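Local coordinates for protein RNA silencing suppressor p19 (PDB 6BJV) that suppresses RNA silencing in the infected plant by binding short interfering RNAs as a homodimer, acting as a molecular caliper that selects them by duplex length, at residues G25-P29 / Y97-F102; A14-R18 / V68-Y73. All blocks are in the same frame, centred on the assembly; numbering follows the deposited sequence.

Overall arrangement
Interaction 2 is the buried one: it sets residues 14-18, from the last part of helix 7-16 onward, against strand 68-75, an outermost strand of the four-stranded antiparallel sheet within this chain, and it reaches the bound RNA. Interaction 1 is only partly buried and lies about 11 Å from the nucleic acid at the nearest atom; there the loop after helix 7-16 meets residues 97-102, from the last part of helix 92-99 onward. The chemistry follows the place. Van der Waals packing carries interaction 1, whereas a salt bridge, a shared water and hydrogen bonds from Arg18 to an RNA phosphate mark interaction 2. Their centres are about 11 Å apart, and they touch where Pro29 and the Thr27 carbonyl pack on Phe70.

Interaction 1 (G25-P29 / Y97-F102); sequences GITSP and YAASRF
Thr27 packs against Arg101, with its methyl also near the Tyr97 ring, and its two branches do different jobs. OG1, placed between the backbone N and the carbonyl carbon (chi1 68°), packs on the aliphatic part of Arg101, 3.2 Å from its CG. The methyl CG2 lies over one face of the Arg101 guanidinium, 3.6 Å from NH1, and the two side chains cross at about a right angle. Arg101 is bent at chi2 (-98°), which carries CD and the guanidinium past the methyl. Phe102 meets the loop with its edge: the Thr27 carbonyl O sits in the ring plane, 3.6 Å from CZ. Ile26 comes to the same ring edge, its CG1 4.1 Å from Phe102 CZ, while Arg101 CB covers one face of that ring. Deeper in, the Ala98 methyl fits against the Pro29 ring, CB to CB 3.7 Å. Beyond this pair Pro29 packs on Trp63 and Phe65 of strand 58-65. No hydrogen bond crosses between 25-29 and 97-102, so van der Waals packing does the work there, OG1 of Thr27 meeting carbon atoms of Arg101 and Phe102; Ser94, earlier in helix 92-99, supplies a polar tie through its OG to Pro29 O.

Interaction 2 (A14-R18 / V68-Y73); sequences ANGER and VVFKRY. With nucleotides of chain D.
Ala14, in the last part of helix 7-16, packs its methyl on Phe70 of strand 68-75, an outermost strand of the four-stranded antiparallel sheet within this chain of the p19 core. The apolar part is compact: Ala14 CB stands over one face of the Phe70 ring in a CH-pi contact, 3.9 Å from the centroid, and also meets Val68 CG1. The ionic part lies one turn on. Arg72 grips Glu17 end-on with two nitrogens, NH1 to OE1 at 3.0 Å and NH2 to OE2 at 2.6 Å, both on the syn side, with the two flat groups only 18° from coplanar. Arg72 NH1 also bonds to Lys71 O from above the carbonyl plane, and its NE is held by Leu32 O, so the guanidinium is fixed in rotation. Bridging the segments, a water donates to Ala14 O and Glu17 OE1 and accepts from Lys71 N. The Arg18 guanidinium meets an RNA phosphate: extended from CG to NE, the chain runs across Lys71, its CG 3.4 Å from Lys71 O, while Asp34 pairs with NE and Ser36 OG bonds to NH2. NH2 donates to OP1 of G2 of chain D at 2.6 Å, and NH1 adds a weak bond of 3.1 Å to the same OP1.

Interaction 1 (G25-P29 / Y97-F102)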
loop_
_atom_site.group_PDB
_atom_site.type_symbol
_atom_site.label_atom_id
_atom_site.label_comp_id
_atom_site.label_asym_id
_atom_site.label_seq_id
_atom_site.Cartn_x
_atom_site.Cartn_y
_atom_site.Cartn_z
ATOM N N GLY A 25 -26.847 13.081 -3.010
ATOM C CA GLY A 25 -27.215 11.862 -3.691
ATOM C C GLY A 25 -26.027 11.060 -4.167
ATOM O O GLY A 25 -26.209 9.937 -4.653
ATOM N N ILE A 26 -24.819 11.599 -4.018
ATOM C CA ILE A 26 -23.619 10.924 -4.495
ATOM C C ILE A 26 -23.417 9.649 -3.687
ATOM O O ILE A 26 -23.287 9.686 -2.458
ATOM C CB ILE A 26 -22.397 11.851 -4.409
ATOM C CG1 ILE A 26 -21.171 11.165 -5.008
ATOM C CG2 ILE A 26 -22.123 12.288 -2.966
ATOM C CD1 ILE A 26 -20.041 12.117 -5.325
ATOM N N THR A 27 -23.401 8.514 -4.377
ATOM C CA THR A 27 -23.229 7.233 -3.710
ATOM C C THR A 27 -21.814 7.123 -3.158
ATOM O O THR A 27 -20.840 7.428 -3.853
ATOM C CB THR A 27 -23.503 6.086 -4.681
ATOM O OG1 THR A 27 -22.479 6.056 -5.683
ATOM C CG2 THR A 27 -24.868 6.251 -5.348
ATOM N N SER A 28 -21.702 6.689 -1.906
ATOM C CA SER A 28 -20.407 6.501 -1.280
ATOM C C SER A 28 -20.109 5.015 -1.101
ATOM O O SER A 28 -21.032 4.204 -0.975
ATOM C CB SER A 28 -20.347 7.190 0.090
ATOM O OG SER A 28 -19.114 6.927 0.735
ATOM N N PRO A 29 -18.831 4.621 -1.098
ATOM C CA PRO A 29 -18.493 3.224 -0.790
ATOM C C PRO A 29 -18.503 2.898 0.694
ATOM O O PRO A 29 -18.509 1.711 1.047
ATOM C CB PRO A 29 -17.082 3.074 -1.372
ATOM C CG PRO A 29 -16.503 4.444 -1.297
ATOM C CD PRO A 29 -17.649 5.397 -1.513
ATOM N N TYR A 97 -20.751 -1.443 -5.591
ATOM C CA TYR A 97 -21.905 -0.588 -5.847
ATOM C C TYR A 97 -21.466 0.837 -6.160
ATOM O O TYR A 97 -21.880 1.422 -7.168
ATOM C CB TYR A 97 -22.839 -0.620 -4.637
ATOM C CG TYR A 97 -24.116 0.170 -4.801
ATOM C CD1 TYR A 97 -25.220 -0.382 -5.436
ATOM C CD2 TYR A 97 -24.225 1.462 -4.303
ATOM C CE1 TYR A 97 -26.392 0.334 -5.582
ATOM C CE2 TYR A 97 -25.392 2.187 -4.444
ATOM C CZ TYR A 97 -26.473 1.616 -5.080
ATOM O OH TYR A 97 -27.638 2.333 -5.225
ATOM N N ALA A 98 -20.617 1.413 -5.305
ATOM C CA ALA A 98 -20.109 2.756 -5.561
ATOM C C ALA A 98 -19.216 2.780 -6.795
ATOM O O ALA A 98 -19.228 3.751 -7.560
ATOM C CB ALA A 98 -19.350 3.271 -4.337
ATOM N N ALA A 99 -18.437 1.718 -7.007
ATOM C CA ALA A 99 -17.549 1.670 -8.164
ATOM C C ALA A 99 -18.340 1.703 -9.465
ATOM O O ALA A 99 -17.955 2.390 -10.419
ATOM C CB ALA A 99 -16.676 0.417 -8.100
ATOM N N SER A 100 -19.455 0.972 -9.520
ATOM C CA SER A 100 -20.290 0.942 -10.715
ATOM C C SER A 100 -20.823 2.316 -11.099
ATOM O O SER A 100 -21.361 2.466 -12.203
ATOM C CB SER A 100 -21.464 -0.017 -10.499
ATOM O OG SER A 100 -21.008 -1.316 -10.163
ATOM N N ARG A 101 -20.687 3.313 -10.228
ATOM C CA ARG A 101 -21.248 4.634 -10.467
ATOM C C ARG A 101 -20.271 5.590 -11.138
ATOM O O ARG A 101 -20.701 6.629 -11.653
ATOM C CB ARG A 101 -21.714 5.240 -9.138
ATOM C CG ARG A 101 -22.693 4.361 -8.367
ATOM C CD ARG A 101 -24.127 4.786 -8.609
ATOM N NE ARG A 101 -25.088 3.758 -8.219
ATOM C CZ ARG A 101 -26.379 3.978 -7.989
ATOM N NH1 ARG A 101 -26.883 5.200 -8.085
ATOM N NH2 ARG A 101 -27.173 2.972 -7.650
ATOM N N PHE A 102 -18.974 5.273 -11.146
ATOM C CA PHE A 102 -17.967 6.180 -11.684
ATOM C C PHE A 102 -16.997 5.492 -12.640
ATOM O O PHE A 102 -16.004 6.109 -13.042
ATOM C CB PHE A 102 -17.176 6.835 -10.545
ATOM C CG PHE A 102 -18.026 7.256 -9.379
ATOM C CD1 PHE A 102 -18.754 8.434 -9.422
ATOM C CD2 PHE A 102 -18.089 6.477 -8.237
ATOM C CE1 PHE A 102 -19.534 8.822 -8.348
ATOM C CE2 PHE A 102 -18.865 6.859 -7.161
ATOM C CZ PHE A 102 -19.589 8.032 -7.216
#

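Interaction 2 (A14-R18 / V68-Y73)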
loop_
_atom_site.group_PDB
_atom_site.type_symbol
_atom_site.label_atom_id
_atom_site.label_comp_id
_atom_site.label_asym_id
_atom_site.label_seq_id
_atom_site.Cartn_x
_atom_site.Cartn_y
_atom_site.Cartn_z
ATOM N N ALA A 14 -17.582 14.149 -4.407
ATOM C CA ALA A 14 -17.122 12.998 -3.639
ATOM C C ALA A 14 -16.322 13.436 -2.418
ATOM O O ALA A 14 -16.409 12.814 -1.353
ATOM C CB ALA A 14 -16.286 12.075 -4.525
ATOM N N ASN A 15 -15.534 14.504 -2.554
ATOM C CA ASN A 15 -14.772 15.008 -1.418
ATOM C C ASN A 15 -15.685 15.648 -0.382
ATOM O O ASN A 15 -15.418 15.553 0.821
ATOM C CB ASN A 15 -13.721 16.011 -1.897
ATOM C CG ASN A 15 -12.656 16.284 -0.853
ATOM O OD1 ASN A 15 -12.943 16.360 0.341
ATOM N ND2 ASN A 15 -11.414 16.429 -1.300
ATOM N N GLY A 16 -16.763 16.298 -0.827
ATOM C CA GLY A 16 -17.736 16.849 0.098
ATOM C C GLY A 16 -18.591 15.801 0.776
ATOM O O GLY A 16 -19.205 16.091 1.808
ATOM N N GLU A 17 -18.642 14.588 0.222
ATOM C CA GLU A 17 -19.436 13.530 0.836
ATOM C C GLU A 17 -18.933 13.197 2.234
ATOM O O GLU A 17 -19.702 12.711 3.072
ATOM C CB GLU A 17 -19.422 12.286 -0.053
ATOM C CG GLU A 17 -20.304 11.147 0.452
ATOM C CD GLU A 17 -19.603 10.247 1.454
ATOM O OE1 GLU A 17 -18.356 10.175 1.429
ATOM O OE2 GLU A 17 -20.305 9.607 2.266
ATOM N N ARG A 18 -17.652 13.450 2.505
ATOM C CA ARG A 18 -17.106 13.189 3.833
ATOM C C ARG A 18 -17.843 13.991 4.899
ATOM O O ARG A 18 -18.066 13.502 6.013
ATOM C CB ARG A 18 -15.615 13.521 3.848
ATOM C CG ARG A 18 -14.922 13.285 5.178
ATOM C CD ARG A 18 -13.433 13.560 5.060
ATOM N NE ARG A 18 -12.721 13.332 6.314
ATOM C CZ ARG A 18 -11.412 13.496 6.472
ATOM N NH1 ARG A 18 -10.659 13.891 5.453
ATOM N NH2 ARG A 18 -10.851 13.264 7.650
ATOM N N VAL A 68 -12.175 10.168 -8.449
ATOM C CA VAL A 68 -13.333 10.291 -7.570
ATOM C C VAL A 68 -12.941 9.656 -6.240
ATOM O O VAL A 68 -13.007 8.434 -6.075
ATOM C CB VAL A 68 -14.573 9.627 -8.175
ATOM C CG1 VAL A 68 -15.801 9.917 -7.326
ATOM C CG2 VAL A 68 -14.787 10.099 -9.609
ATOM N N VAL A 69 -12.544 10.487 -5.279
ATOM C CA VAL A 69 -11.904 10.032 -4.049
ATOM C C VAL A 69 -12.842 10.272 -2.875
ATOM O O VAL A 69 -13.385 11.372 -2.719
ATOM C CB VAL A 69 -10.558 10.744 -3.830
ATOM C CG1 VAL A 69 -9.895 10.264 -2.544
ATOM C CG2 VAL A 69 -9.639 10.512 -5.030
ATOM N N PHE A 70 -13.023 9.243 -2.052
ATOM C CA PHE A 70 -13.779 9.324 -0.812
ATOM C C PHE A 70 -12.838 9.106 0.366
ATOM O O PHE A 70 -11.819 8.419 0.246
ATOM C CB PHE A 70 -14.898 8.281 -0.773
ATOM C CG PHE A 70 -15.890 8.407 -1.895
ATOM C CD1 PHE A 70 -15.624 7.855 -3.137
ATOM C CD2 PHE A 70 -17.094 9.063 -1.703
ATOM C CE1 PHE A 70 -16.540 7.963 -4.170
ATOM C CE2 PHE A 70 -18.012 9.174 -2.729
ATOM C CZ PHE A 70 -17.734 8.624 -3.965
ATOM N N LYS A 71 -13.186 9.687 1.513
ATOM C CA LYS A 71 -12.327 9.628 2.687
ATOM C C LYS A 71 -13.156 9.527 3.958
ATOM O O LYS A 71 -14.213 10.153 4.077
ATOM C CB LYS A 71 -11.411 10.855 2.756
ATOM C CG LYS A 71 -10.183 10.740 1.873
ATOM C CD LYS A 71 -9.463 12.065 1.713
ATOM C CE LYS A 71 -8.239 11.910 0.828
ATOM N NZ LYS A 71 -7.612 13.217 0.508
ATOM N N ARG A 72 -12.660 8.733 4.906
ATOM C CA ARG A 72 -13.291 8.566 6.205
ATOM C C ARG A 72 -12.228 8.582 7.293
ATOM O O ARG A 72 -11.100 8.127 7.088
ATOM C CB ARG A 72 -14.083 7.252 6.297
ATOM C CG ARG A 72 -15.477 7.301 5.704
ATOM C CD ARG A 72 -16.385 8.225 6.494
ATOM N NE ARG A 72 -17.757 8.193 5.998
ATOM C CZ ARG A 72 -18.151 8.753 4.860
ATOM N NH1 ARG A 72 -17.275 9.382 4.085
ATOM N NH2 ARG A 72 -19.422 8.677 4.491
ATOM N N TYR A 73 -12.606 9.113 8.454
ATOM C CA TYR A 73 -11.801 9.024 9.668
ATOM C C TYR A 73 -12.685 8.424 10.752
ATOM O O TYR A 73 -13.654 9.056 11.185
ATOM C CB TYR A 73 -11.265 10.391 10.094
ATOM C CG TYR A 73 -10.276 10.326 11.238
ATOM C CD1 TYR A 73 -10.700 10.072 12.537
ATOM C CD2 TYR A 73 -8.919 10.519 11.020
ATOM C CE1 TYR A 73 -9.800 10.010 13.584
ATOM C CE2 TYR A 73 -8.012 10.460 12.061
ATOM C CZ TYR A 73 -8.458 10.206 13.341
ATOM O OH TYR A 73 -7.561 10.145 14.381
ATOM P P G D 2 -7.677 15.057 8.449
ATOM O OP1 G D 2 -8.405 14.166 7.511
ATOM O OP2 G D 2 -6.198 15.153 8.362
ATOM O "O5'" G D 2 -8.291 16.518 8.290
ATOM C "C5'" G D 2 -9.694 16.726 8.352
ATOM C "C4'" G D 2 -10.049 18.172 8.122
ATOM O "O4'" G D 2 -9.589 18.981 9.238
ATOM C "C3'" G D 2 -9.410 18.832 6.912
ATOM O "O3'" G D 2 -10.051 18.505 5.692
ATOM C "C2'" G D 2 -9.481 20.309 7.272
ATOM O "O2'" G D 2 -10.785 20.831 7.063
ATOM C "C1'" G D 2 -9.206 20.260 8.774
ATOM N N9 G D 2 -7.779 20.470 9.078
ATOM C C8 G D 2 -6.847 19.530 9.448
ATOM N N7 G D 2 -5.661 20.036 9.644
ATOM C C5 G D 2 -5.819 21.391 9.386
ATOM C C6 G D 2 -4.881 22.454 9.436
ATOM O O6 G D 2 -3.678 22.406 9.726
ATOM N N1 G D 2 -5.469 23.669 9.098
ATOM C C2 G D 2 -6.789 23.841 8.759
ATOM N N2 G D 2 -7.174 25.091 8.465
ATOM N N3 G D 2 -7.675 22.860 8.711
ATOM C C4 G D 2 -7.121 21.673 9.033
HETATM O O HOH W 1 -15.700 11.741 1.101
#